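Local structure of lysine cyclodeaminase (Streptomyces pristinaespiralis, 5YU3) at residues A12-A17 / L316-E321. The protein catalyses the cyclising deamination of L-lysine, probably to L-pipecolic acid with release of ammonia, using a bound NAD cofactor. Residues are numbered along the deposited sequence; the frame is centred on the assembly and turned at random.
Sequences AEVVAA and LEAAAE
Val14 reaches from helix 8-18 to the alanine pair Ala318 and Ala319 on helix 305-321, one methyl for each partner. CG1 lies anti to the backbone N (chi1 166°) and meets CB of Ala318 at 3.8 Å; both residues direct their CB atoms at the opposing helix. The second branch, CG2, turns to the next residue, where it sits a looser 4.4 Å from CB of Ala319. Valine suits this place because its beta-branch offers two methyls close to its own helix, whereas alanine projects so little that the helices can approach until CA of Val14 and CA of Ala318 are 6.6 Å apart. All three residues are buried. Ala319 also touches Trp4 and Leu6, and Val14 rests on Leu324, so the C-terminal helix 305-321 packs against strand 3-6 of the mixed sheet and the helix 8-18 that follows it, a helix-helix contact of small apolar residues joining the two ends of the family fold. Away from this contact, Glu317 forms a salt bridge with Arg30 of helix 20-39. Since no hydrogen bond or charge pair links 12-17 with 316-321, this small interface depends on van der Waals fit and the exclusion of water from methyl groups.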
loop_
_atom_site.group_PDB
_atom_site.type_symbol
_atom_site.label_atom_id
_atom_site.label_comp_id
_atom_site.label_asym_id
_atom_site.label_seq_id
_atom_site.Cartn_x
_atom_site.Cartn_y
_atom_site.Cartn_z
ATOM N N ALA A 12 -3.492 -16.220 -16.980
ATOM C CA ALA A 12 -3.169 -16.730 -18.312
ATOM C C ALA A 12 -4.380 -17.391 -18.968
ATOM O O ALA A 12 -4.617 -17.222 -20.171
ATOM C CB ALA A 12 -2.002 -17.713 -18.218
ATOM N N GLU A 13 -5.172 -18.126 -18.192
ATOM C CA GLU A 13 -6.316 -18.810 -18.781
ATOM C C GLU A 13 -7.414 -17.830 -19.152
ATOM O O GLU A 13 -8.116 -18.043 -20.145
ATOM C CB GLU A 13 -6.836 -19.885 -17.830
ATOM C CG GLU A 13 -5.884 -21.071 -17.703
ATOM C CD GLU A 13 -5.716 -21.808 -19.016
ATOM O OE1 GLU A 13 -6.589 -22.645 -19.336
ATOM O OE2 GLU A 13 -4.725 -21.546 -19.735
ATOM N N VAL A 14 -7.573 -16.744 -18.390
ATOM C CA VAL A 14 -8.549 -15.728 -18.771
ATOM C C VAL A 14 -8.188 -15.131 -20.125
ATOM O O VAL A 14 -9.037 -15.017 -21.017
ATOM C CB VAL A 14 -8.660 -14.638 -17.689
ATOM C CG1 VAL A 14 -9.410 -13.429 -18.249
ATOM C CG2 VAL A 14 -9.404 -15.181 -16.459
ATOM N N VAL A 15 -6.930 -14.715 -20.295
ATOM C CA VAL A 15 -6.594 -14.068 -21.559
ATOM C C VAL A 15 -6.569 -15.091 -22.690
ATOM O O VAL A 15 -6.895 -14.757 -23.834
ATOM C CB VAL A 15 -5.267 -13.286 -21.464
ATOM C CG1 VAL A 15 -4.112 -14.205 -21.186
ATOM C CG2 VAL A 15 -5.020 -12.490 -22.758
ATOM N N ALA A 16 -6.213 -16.343 -22.398
ATOM C CA ALA A 16 -6.240 -17.365 -23.446
ATOM C C ALA A 16 -7.664 -17.653 -23.911
ATOM O O ALA A 16 -7.911 -17.772 -25.117
ATOM C CB ALA A 16 -5.563 -18.651 -22.962
ATOM N N ALA A 17 -8.615 -17.772 -22.972
ATOM C CA ALA A 17 -9.986 -18.102 -23.351
ATOM C C ALA A 17 -10.661 -16.947 -24.081
ATOM O O ALA A 17 -11.375 -17.151 -25.075
ATOM C CB ALA A 17 -10.796 -18.478 -22.109
ATOM N N LEU A 316 -11.936 -10.107 -12.859
ATOM C CA LEU A 316 -12.727 -10.848 -11.877
ATOM C C LEU A 316 -14.056 -11.306 -12.460
ATOM O O LEU A 316 -14.554 -12.378 -12.095
ATOM C CB LEU A 316 -12.969 -9.994 -10.633
ATOM C CG LEU A 316 -11.727 -9.649 -9.818
ATOM C CD1 LEU A 316 -12.126 -8.934 -8.535
ATOM C CD2 LEU A 316 -10.889 -10.893 -9.525
ATOM N N GLU A 317 -14.656 -10.508 -13.349
ATOM C CA GLU A 317 -15.881 -10.937 -14.018
ATOM C C GLU A 317 -15.639 -12.197 -14.839
ATOM O O GLU A 317 -16.415 -13.160 -14.768
ATOM C CB GLU A 317 -16.421 -9.812 -14.902
ATOM C CG GLU A 317 -17.056 -8.668 -14.120
ATOM C CD GLU A 317 -17.454 -7.506 -15.008
ATOM O OE1 GLU A 317 -17.329 -7.637 -16.238
ATOM O OE2 GLU A 317 -17.877 -6.462 -14.468
ATOM N N ALA A 318 -14.562 -12.206 -15.629
ATOM C CA ALA A 318 -14.247 -13.383 -16.436
ATOM C C ALA A 318 -13.870 -14.569 -15.558
ATOM O O ALA A 318 -14.273 -15.705 -15.836
ATOM C CB ALA A 318 -13.123 -13.062 -17.425
ATOM N N ALA A 319 -13.094 -14.327 -14.493
ATOM C CA ALA A 319 -12.692 -15.416 -13.606
ATOM C C ALA A 319 -13.883 -15.984 -12.840
ATOM O O ALA A 319 -13.971 -17.203 -12.639
ATOM C CB ALA A 319 -11.614 -14.928 -12.635
ATOM N N ALA A 320 -14.803 -15.122 -12.397
ATOM C CA ALA A 320 -15.978 -15.606 -11.676
ATOM C C ALA A 320 -16.867 -16.451 -12.581
ATOM O O ALA A 320 -17.380 -17.496 -12.161
ATOM C CB ALA A 320 -16.769 -14.428 -11.107
ATOM N N GLU A 321 -17.069 -15.991 -13.818
ATOM C CA GLU A 321 -17.830 -16.732 -14.820
ATOM C C GLU A 321 -17.294 -18.148 -14.999
ATOM O O GLU A 321 -18.065 -19.099 -15.190
ATOM C CB GLU A 321 -17.746 -15.963 -16.137
ATOM C CG GLU A 321 -18.832 -16.189 -17.146
ATOM C CD GLU A 321 -18.455 -15.553 -18.471
ATOM O OE1 GLU A 321 -17.943 -14.408 -18.450
ATOM O OE2 GLU A 321 -18.637 -16.205 -19.522
#